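Local atomic coordinates of polyprenyl synthetase (Nonlabens dokdonensis, PDB entry 6KD7), a protein that probably builds geranylgeranyl pyrophosphate by magnesium-dependent head-to-tail condensation of isoprenoid pyrophosphates. Residues E14-V19 with M62-I66; D209-A214 with K223-I229; E250-F255 with T273-F278. One frame throughout, in Å; residues are numbered along the deposited sequence.

Interaction 1 (E14-V19 with M62-I66); sequences ELKSKV and MNAAI
I66 presses its branched side chain into the last turn of the helix that carries E14, L15 and K18. From CB, which points toward the other helix, it splits. One branch, CG2, ends at once among methyl groups: it lies 3.9 Å from L15 CD1 and 4.1 Å from V19 CG2. The other runs through CG1, set beside the backbone N (chi1 -65°), and with chi2 extended it carries CD1 onto the main chain itself. This tip rests 3.8 Å from L15 N, almost as near to E14 C, and 4.0 Å from K18 CB. A beta-branched, wholly apolar residue fits because it fills two directions at once.

One turn earlier M62 crosses E14 at about a right angle, its CG 3.4 Å from E14 CB, and the bends in its flexible chain let the sulfur follow the same glutamate. E14 offers methylenes to M62 and keeps its carboxylate for K18, one turn on: K18 NZ donates to the anti lone pair of E14 OE2 at 3.1 Å, a salt bridge along the partly exposed side of the helix. L15 and V19, by contrast, are buried.

The helix axes pass 10.4 Å apart at nearly a right angle, signed crossing -86°. F11 also touches both M62 and I66, extending the interface back along the N-terminal helix. This is orthogonal packing of helix 4-18 on helix 58-82, one of the core helices of the all-alpha prenyltransferase fold, which also bears H72 and L76 of the pyrophosphate pocket.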
loop_
_atom_site.group_PDB
_atom_site.type_symbol
_atom_site.label_atom_id
_atom_site.label_comp_id
_atom_site.label_asym_id
_atom_site.label_seq_id
_atom_site.Cartn_x
_atom_site.Cartn_y
_atom_site.Cartn_z
ATOM N N GLU A 14 -1.116 33.395 32.346
ATOM C CA GLU A 14 -2.588 33.491 32.191
ATOM C C GLU A 14 -3.092 32.345 31.279
ATOM O O GLU A 14 -4.119 31.724 31.636
ATOM C CB GLU A 14 -2.900 34.915 31.739
ATOM C CG GLU A 14 -2.671 35.937 32.846
ATOM C CD GLU A 14 -3.421 35.596 34.125
ATOM O OE1 GLU A 14 -2.760 35.427 35.130
ATOM O OE2 GLU A 14 -4.660 35.427 34.087
ATOM N N LEU A 15 -2.344 31.992 30.224
ATOM C CA LEU A 15 -2.608 30.800 29.373
ATOM C C LEU A 15 -2.736 29.551 30.244
ATOM O O LEU A 15 -3.755 28.839 30.140
ATOM C CB LEU A 15 -1.468 30.645 28.373
ATOM C CG LEU A 15 -1.630 29.540 27.334
ATOM C CD1 LEU A 15 -2.898 29.734 26.512
ATOM C CD2 LEU A 15 -0.421 29.513 26.404
ATOM N N LYS A 16 -1.746 29.290 31.084
ATOM C CA LYS A 16 -1.788 28.067 31.916
ATOM C C LYS A 16 -3.019 28.128 32.817
ATOM O O LYS A 16 -3.678 27.105 32.980
ATOM C CB LYS A 16 -0.502 27.968 32.739
ATOM C CG LYS A 16 -0.571 27.021 33.925
ATOM C CD LYS A 16 0.753 26.389 34.290
ATOM C CE LYS A 16 1.132 25.213 33.411
ATOM N NZ LYS A 16 0.142 24.112 33.483
ATOM N N SER A 17 -3.296 29.297 33.376
ATOM C CA SER A 17 -4.458 29.506 34.273
ATOM C C SER A 17 -5.822 29.408 33.566
ATOM O O SER A 17 -6.752 28.925 34.201
ATOM C CB SER A 17 -4.294 30.779 35.060
ATOM O OG SER A 17 -5.541 31.334 35.415
ATOM N N LYS A 18 -5.956 29.896 32.331
ATOM C CA LYS A 18 -7.294 29.941 31.673
ATOM C C LYS A 18 -7.588 28.780 30.718
ATOM O O LYS A 18 -8.711 28.735 30.213
ATOM C CB LYS A 18 -7.506 31.286 30.980
ATOM C CG LYS A 18 -8.165 32.340 31.853
ATOM C CD LYS A 18 -7.631 33.723 31.597
ATOM C CE LYS A 18 -7.911 34.699 32.720
ATOM N NZ LYS A 18 -7.280 36.010 32.450
ATOM N N VAL A 19 -6.615 27.924 30.413
ATOM C CA VAL A 19 -6.916 26.742 29.553
ATOM C C VAL A 19 -6.695 25.531 30.449
ATOM O O VAL A 19 -5.574 25.058 30.507
ATOM C CB VAL A 19 -6.026 26.683 28.301
ATOM C CG1 VAL A 19 -6.285 25.429 27.488
ATOM C CG2 VAL A 19 -6.187 27.921 27.447
ATOM N N MET A 62 -6.745 39.985 28.191
ATOM C CA MET A 62 -5.997 38.719 28.276
ATOM C C MET A 62 -6.851 37.595 27.662
ATOM O O MET A 62 -6.303 36.856 26.854
ATOM C CB MET A 62 -5.661 38.345 29.712
ATOM C CG MET A 62 -4.648 37.198 29.846
ATOM S SD MET A 62 -3.079 37.496 28.990
ATOM C CE MET A 62 -2.455 38.927 29.884
ATOM N N ASN A 63 -8.119 37.448 28.060
ATOM C CA ASN A 63 -8.980 36.339 27.556
ATOM C C ASN A 63 -9.033 36.416 26.016
ATOM O O ASN A 63 -8.838 35.376 25.375
ATOM C CB ASN A 63 -10.345 36.336 28.236
ATOM C CG ASN A 63 -10.283 35.758 29.634
ATOM O OD1 ASN A 63 -9.245 35.330 30.102
ATOM N ND2 ASN A 63 -11.416 35.700 30.296
ATOM N N ALA A 64 -9.177 37.600 25.437
ATOM C CA ALA A 64 -9.216 37.786 23.981
ATOM C C ALA A 64 -7.864 37.430 23.342
ATOM O O ALA A 64 -7.854 36.903 22.198
ATOM C CB ALA A 64 -9.574 39.188 23.628
ATOM N N ALA A 65 -6.764 37.822 23.972
ATOM C CA ALA A 65 -5.390 37.483 23.539
ATOM C C ALA A 65 -5.245 35.950 23.498
ATOM O O ALA A 65 -4.763 35.418 22.511
ATOM C CB ALA A 65 -4.378 38.076 24.502
ATOM N N ILE A 66 -5.684 35.278 24.538
ATOM C CA ILE A 66 -5.633 33.808 24.605
ATOM C C ILE A 66 -6.536 33.218 23.510
ATOM O O ILE A 66 -6.083 32.247 22.869
ATOM C CB ILE A 66 -6.005 33.342 25.998
ATOM C CG1 ILE A 66 -4.947 33.832 26.988
ATOM C CG2 ILE A 66 -6.173 31.820 26.028
ATOM C CD1 ILE A 66 -5.280 33.516 28.441
#

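Interaction 2 (D209-A214 with K223-I229); sequences DDYLDA and KEVGGDI
D213 meets the 223-229 segment with its backbone and both carboxylate oxygens. Its carbonyl O accepts an almost straight bond from G226 N (2.7 Å, 178° at the hydrogen). OD1 receives D228 N at 2.8 Å, on its syn side but well out of the carboxylate plane, which ties down the first turn of helix 227-230. OD2 turns its anti lone pair to K223 NZ, 3.0 Å away. The reach comes from CG lying anti to the backbone N (chi1 -172°). D209 OD2 also lies 3.0 Å from K223 NZ, which approaches from above its plane, so the three residues form a salt-bridge network; a long lysine bent at chi3 can span both carboxylates, though its poor order makes these distances less certain. With an alanine in place of D213, the D228 amide would probably lose its acceptor and K223 one of its two carboxylates, leaving the start of the short helix less firmly held.

The D213 and D228 carboxylates stack, their planes 14° apart and D213 OD1 3.4 Å from D228 OD2. Water probably eases this approach of like charges: one molecule donates to D210 O and, at 2.6 Å, to D228 OD2, while another donates to D213 OD1 and accepts a hydrogen bond from I229 N.

Further out, a type II turn from E224 to G227 presents the amide of G226, the N-cap residue, whose positive phi suits glycine. E224 braces the turn through K271 and R230, while Y161 holds D210 OD2. D209, D210 and D213 spell DDxxD, the second aspartate-rich motif of trans-prenyltransferases, and the D209 side chain lies about 5 Å from a bound magnesium ion and about 6 Å from the pyrophosphate.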
loop_
_atom_site.group_PDB
_atom_site.type_symbol
_atom_site.label_atom_id
_atom_site.label_comp_id
_atom_site.label_asym_id
_atom_site.label_seq_id
_atom_site.Cartn_x
_atom_site.Cartn_y
_atom_site.Cartn_z
ATOM N N ASP A 209 8.779 35.878 5.027
ATOM C CA ASP A 209 8.815 34.404 5.139
ATOM C C ASP A 209 9.070 33.814 3.726
ATOM O O ASP A 209 9.933 32.954 3.580
ATOM C CB ASP A 209 7.563 33.936 5.867
ATOM C CG ASP A 209 7.453 32.424 5.837
ATOM O OD1 ASP A 209 6.930 31.886 4.822
ATOM O OD2 ASP A 209 7.937 31.784 6.798
ATOM N N ASP A 210 8.438 34.334 2.675
ATOM C CA ASP A 210 8.668 33.847 1.301
ATOM C C ASP A 210 10.162 33.992 0.996
ATOM O O ASP A 210 10.710 33.102 0.381
ATOM C CB ASP A 210 7.825 34.611 0.282
ATOM C CG ASP A 210 6.346 34.271 0.277
ATOM O OD1 ASP A 210 5.927 33.409 1.099
ATOM O OD2 ASP A 210 5.642 34.834 -0.585
ATOM N N TYR A 211 10.778 35.112 1.385
ATOM C CA TYR A 211 12.174 35.442 1.038
ATOM C C TYR A 211 13.115 34.490 1.770
ATOM O O TYR A 211 14.061 33.947 1.161
ATOM C CB TYR A 211 12.507 36.900 1.381
ATOM C CG TYR A 211 13.931 37.260 1.048
ATOM C CD1 TYR A 211 14.950 37.036 1.955
ATOM C CD2 TYR A 211 14.252 37.717 -0.215
ATOM C CE1 TYR A 211 16.260 37.313 1.625
ATOM C CE2 TYR A 211 15.557 38.005 -0.565
ATOM C CZ TYR A 211 16.555 37.802 0.366
ATOM O OH TYR A 211 17.828 38.081 0.003
ATOM N N LEU A 212 12.883 34.312 3.057
ATOM C CA LEU A 212 13.779 33.558 3.956
ATOM C C LEU A 212 13.614 32.059 3.692
ATOM O O LEU A 212 14.529 31.308 4.034
ATOM C CB LEU A 212 13.494 33.912 5.425
ATOM C CG LEU A 212 13.930 35.321 5.874
ATOM C CD1 LEU A 212 13.571 35.560 7.334
ATOM C CD2 LEU A 212 15.429 35.565 5.666
ATOM N N ASP A 213 12.484 31.623 3.155
ATOM C CA ASP A 213 12.311 30.184 2.822
ATOM C C ASP A 213 13.434 29.783 1.840
ATOM O O ASP A 213 13.998 28.755 2.044
ATOM C CB ASP A 213 10.924 29.899 2.247
ATOM C CG ASP A 213 10.652 28.416 2.075
ATOM O OD1 ASP A 213 11.036 27.854 1.032
ATOM O OD2 ASP A 213 10.180 27.835 3.026
ATOM N N ALA A 214 13.732 30.604 0.842
ATOM C CA ALA A 214 14.806 30.384 -0.144
ATOM C C ALA A 214 16.172 30.789 0.427
ATOM O O ALA A 214 17.116 30.001 0.277
ATOM C CB ALA A 214 14.516 31.167 -1.386
ATOM N N LYS A 223 12.789 25.733 9.862
ATOM C CA LYS A 223 12.178 25.607 8.516
ATOM C C LYS A 223 13.227 25.186 7.484
ATOM O O LYS A 223 14.276 25.830 7.397
ATOM C CB LYS A 223 11.480 26.902 8.102
ATOM C CG LYS A 223 9.975 26.775 7.942
ATOM C CD LYS A 223 9.342 27.995 7.335
ATOM C CE LYS A 223 10.201 28.628 6.265
ATOM N NZ LYS A 223 9.395 29.514 5.396
ATOM N N GLU A 224 12.888 24.192 6.670
ATOM C CA GLU A 224 13.810 23.680 5.639
ATOM C C GLU A 224 14.158 24.831 4.704
ATOM O O GLU A 224 13.273 25.570 4.338
ATOM C CB GLU A 224 13.071 22.573 4.886
ATOM C CG GLU A 224 13.430 22.443 3.423
ATOM C CD GLU A 224 12.571 21.474 2.628
ATOM O OE1 GLU A 224 11.470 21.165 3.067
ATOM O OE2 GLU A 224 13.017 21.054 1.572
ATOM N N VAL A 225 15.419 24.978 4.338
ATOM C CA VAL A 225 15.725 26.036 3.345
ATOM C C VAL A 225 15.332 25.464 1.981
ATOM O O VAL A 225 15.681 24.331 1.708
ATOM C CB VAL A 225 17.202 26.453 3.397
ATOM C CG1 VAL A 225 17.520 27.498 2.352
ATOM C CG2 VAL A 225 17.574 26.960 4.771
ATOM N N GLY A 226 14.617 26.235 1.178
ATOM C CA GLY A 226 14.173 25.797 -0.160
ATOM C C GLY A 226 12.955 24.874 -0.172
ATOM O O GLY A 226 12.729 24.269 -1.218
ATOM N N GLY A 227 12.156 24.805 0.894
ATOM C CA GLY A 227 10.903 24.017 0.922
ATOM C C GLY A 227 9.911 24.491 -0.131
ATOM O O GLY A 227 9.290 23.673 -0.846
ATOM N N ASP A 228 9.761 25.789 -0.278
ATOM C CA ASP A 228 8.841 26.321 -1.289
ATOM C C ASP A 228 9.332 25.872 -2.681
ATOM O O ASP A 228 8.483 25.520 -3.538
ATOM C CB ASP A 228 8.732 27.833 -1.157
ATOM C CG ASP A 228 7.986 28.315 0.073
ATOM O OD1 ASP A 228 7.275 27.490 0.655
ATOM O OD2 ASP A 228 8.126 29.529 0.392
ATOM N N ILE A 229 10.637 25.914 -2.918
ATOM C CA ILE A 229 11.225 25.495 -4.212
ATOM C C ILE A 229 10.950 23.995 -4.434
ATOM O O ILE A 229 10.344 23.639 -5.473
ATOM C CB ILE A 229 12.714 25.818 -4.287
ATOM C CG1 ILE A 229 12.946 27.330 -4.366
ATOM C CG2 ILE A 229 13.267 25.116 -5.520
ATOM C CD1 ILE A 229 14.376 27.774 -4.096
HETATM O O HOH W 1 9.146 31.376 -1.075
HETATM O O HOH W 2 6.552 30.979 1.986
HETATM O O HOH W 3 12.300 27.942 -1.194
#

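Interaction 3 (E250-F255 with T273-F278); sequences ELKEWF and TVKVFF
Helices 250-254 and 273-278 run roughly antiparallel, their axes 148° apart in direction and 10.7 Å apart at closest approach, with L251 and V274 nearest by CA. V274 CG1 stands anti to the backbone N (chi1 170°), 3.8 Å from L251 CD2 and at the edge of the F255 ring, near its plane, 3.9 Å from F255 CE1; this leaves V274 CG2 to pack 3.8 Å from W254 CB. L251, flexible and branched at CG, slides past F277 in the opposite direction, bringing CD2 to 3.9 Å from F277 CB and up to the F278 ring.

T273 suits its place with both methyl and hydroxyl: CB sits over one face of the W254 indole toward the rim, CG2 comes 3.6 Å from W254 NE1, and OG1 is hydrogen-bonded to E269 O. In the conformer given, E250 OE1 lies in plane at the F277 ring edge, 3.6 Å from F277 CE2 (carboxylate and ring planes 79° apart), and accepts from W254 NE1 at 3.1 Å; both contacts are doubtful, the glutamate being modelled twice. W254 NE1 also nears F277 CE2, and its ring meets F221 of the second subunit edge-to-face.

Methyls and ring carbons carry the join, so shape and burial probably outweigh directed polar bonds.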
loop_
_atom_site.group_PDB
_atom_site.type_symbol
_atom_site.label_atom_id
_atom_site.label_comp_id
_atom_site.label_asym_id
_atom_site.label_seq_id
_atom_site.Cartn_x
_atom_site.Cartn_y
_atom_site.Cartn_z
ATOM N N GLU A 250 13.183 28.439 -18.131
ATOM C CA GLU A 250 13.924 27.411 -17.338
ATOM C C GLU A 250 13.503 27.459 -15.853
ATOM O O GLU A 250 13.745 26.441 -15.158
ATOM C CB GLU A 250 15.458 27.452 -17.494
ATOM C CG GLU A 250 16.136 26.131 -17.069
ATOM C CD GLU A 250 17.656 26.133 -17.027
ATOM O OE1 GLU A 250 18.256 25.679 -15.996
ATOM O OE2 GLU A 250 18.235 26.626 -18.017
ATOM N N LEU A 251 12.898 28.552 -15.360
ATOM C CA LEU A 251 12.256 28.515 -14.013
ATOM C C LEU A 251 10.998 27.650 -14.072
ATOM O O LEU A 251 10.854 26.795 -13.226
ATOM C CB LEU A 251 11.918 29.912 -13.494
ATOM C CG LEU A 251 12.990 30.529 -12.612
ATOM C CD1 LEU A 251 12.636 31.966 -12.307
ATOM C CD2 LEU A 251 13.183 29.730 -11.341
ATOM N N LYS A 252 10.156 27.851 -15.068
ATOM C CA LYS A 252 8.928 27.036 -15.209
ATOM C C LYS A 252 9.300 25.559 -15.370
ATOM O O LYS A 252 8.551 24.721 -14.842
ATOM C CB LYS A 252 8.064 27.565 -16.338
ATOM C CG LYS A 252 7.537 28.964 -16.074
ATOM C CD LYS A 252 6.627 29.474 -17.146
ATOM C CE LYS A 252 6.449 30.970 -17.059
ATOM N NZ LYS A 252 5.333 31.397 -17.931
ATOM N N GLU A 253 10.457 25.252 -15.954
ATOM C CA GLU A 253 10.840 23.839 -16.199
ATOM C C GLU A 253 11.318 23.265 -14.881
ATOM O O GLU A 253 10.904 22.135 -14.551
ATOM C CB GLU A 253 11.822 23.718 -17.368
ATOM C CG GLU A 253 11.107 23.683 -18.726
ATOM C CD GLU A 253 12.001 23.986 -19.922
ATOM O OE1 GLU A 253 11.470 24.062 -21.066
ATOM O OE2 GLU A 253 13.232 24.152 -19.710
ATOM N N TRP A 254 12.074 24.023 -14.089
ATOM C CA TRP A 254 12.449 23.519 -12.744
ATOM C C TRP A 254 11.180 23.270 -11.930
ATOM O O TRP A 254 11.129 22.295 -11.202
ATOM C CB TRP A 254 13.374 24.516 -12.050
ATOM C CG TRP A 254 14.801 24.373 -12.473
ATOM C CD1 TRP A 254 15.511 25.231 -13.255
ATOM C CD2 TRP A 254 15.688 23.274 -12.171
ATOM N NE1 TRP A 254 16.789 24.766 -13.423
ATOM C CE2 TRP A 254 16.924 23.564 -12.784
ATOM C CE3 TRP A 254 15.555 22.069 -11.468
ATOM C CZ2 TRP A 254 18.025 22.717 -12.681
ATOM C CZ3 TRP A 254 16.644 21.226 -11.366
ATOM C CH2 TRP A 254 17.863 21.548 -11.970
ATOM N N PHE A 255 10.174 24.135 -12.070
ATOM C CA PHE A 255 8.947 24.104 -11.224
ATOM C C PHE A 255 7.999 23.024 -11.739
ATOM O O PHE A 255 6.953 22.834 -11.119
ATOM C CB PHE A 255 8.303 25.492 -11.124
ATOM C CG PHE A 255 8.729 26.244 -9.881
ATOM C CD1 PHE A 255 10.070 26.542 -9.657
ATOM C CD2 PHE A 255 7.809 26.584 -8.893
ATOM C CE1 PHE A 255 10.477 27.174 -8.485
ATOM C CE2 PHE A 255 8.216 27.204 -7.716
ATOM C CZ PHE A 255 9.548 27.494 -7.508
ATOM N N THR A 273 20.112 26.080 -8.013
ATOM C CA THR A 273 19.939 26.669 -9.358
ATOM C C THR A 273 18.790 27.665 -9.340
ATOM O O THR A 273 18.936 28.781 -9.939
ATOM C CB THR A 273 19.681 25.591 -10.417
ATOM O OG1 THR A 273 20.659 24.564 -10.258
ATOM C CG2 THR A 273 19.715 26.181 -11.801
ATOM N N VAL A 274 17.664 27.284 -8.720
ATOM C CA VAL A 274 16.494 28.210 -8.667
ATOM C C VAL A 274 16.877 29.441 -7.831
ATOM O O VAL A 274 16.574 30.560 -8.265
ATOM C CB VAL A 274 15.242 27.506 -8.137
ATOM C CG1 VAL A 274 14.124 28.503 -7.862
ATOM C CG2 VAL A 274 14.794 26.440 -9.117
ATOM N N LYS A 275 17.549 29.260 -6.692
ATOM C CA LYS A 275 18.042 30.420 -5.879
ATOM C C LYS A 275 18.833 31.358 -6.796
ATOM O O LYS A 275 18.502 32.583 -6.845
ATOM C CB LYS A 275 18.807 29.948 -4.648
ATOM C CG LYS A 275 17.884 29.464 -3.539
ATOM C CD LYS A 275 18.561 28.693 -2.441
ATOM C CE LYS A 275 19.608 29.530 -1.745
ATOM N NZ LYS A 275 19.833 29.017 -0.379
ATOM N N VAL A 276 19.718 30.813 -7.634
ATOM C CA VAL A 276 20.534 31.688 -8.525
ATOM C C VAL A 276 19.611 32.398 -9.508
ATOM O O VAL A 276 19.833 33.610 -9.733
ATOM C CB VAL A 276 21.662 30.907 -9.225
ATOM C CG1 VAL A 276 22.343 31.775 -10.275
ATOM C CG2 VAL A 276 22.660 30.353 -8.205
ATOM N N PHE A 277 18.617 31.719 -10.073
ATOM C CA PHE A 277 17.656 32.384 -10.998
ATOM C C PHE A 277 16.881 33.490 -10.268
ATOM O O PHE A 277 16.578 34.536 -10.850
ATOM C CB PHE A 277 16.666 31.392 -11.611
ATOM C CG PHE A 277 17.236 30.609 -12.764
ATOM C CD1 PHE A 277 17.774 31.266 -13.862
ATOM C CD2 PHE A 277 17.265 29.222 -12.741
ATOM C CE1 PHE A 277 18.322 30.543 -14.909
ATOM C CE2 PHE A 277 17.808 28.503 -13.796
ATOM C CZ PHE A 277 18.327 29.165 -14.876
ATOM N N PHE A 278 16.537 33.255 -9.011
ATOM C CA PHE A 278 15.801 34.253 -8.195
ATOM C C PHE A 278 16.643 35.544 -8.136
ATOM O O PHE A 278 16.050 36.579 -8.449
ATOM C CB PHE A 278 15.442 33.693 -6.817
ATOM C CG PHE A 278 14.302 32.704 -6.783
ATOM C CD1 PHE A 278 13.416 32.580 -7.834
ATOM C CD2 PHE A 278 14.071 31.958 -5.637
ATOM C CE1 PHE A 278 12.354 31.692 -7.763
ATOM C CE2 PHE A 278 13.000 31.091 -5.551
ATOM C CZ PHE A 278 12.145 30.957 -6.621
#

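Overall arrangement
The three contacts follow one another along the chain without overlap. Interaction 1 comes first, joining helices 4-18 and 58-82, and lies across the chain's centre from the other two, its centre 32 Å from that of interaction 2 and 45 Å from that of interaction 3. Interactions 2 and 3, with centres 14 Å apart, touch through helix 264-281: K275 NZ bonds to A214 O, and I229 CD1 packs on V274 and F278. The aspartate-rich end of helix 188-215 is therefore backed by the outer helical pair, where W254 meets a second subunit. Pyrophosphate and magnesium lie in the helical body between interactions 1 and 2.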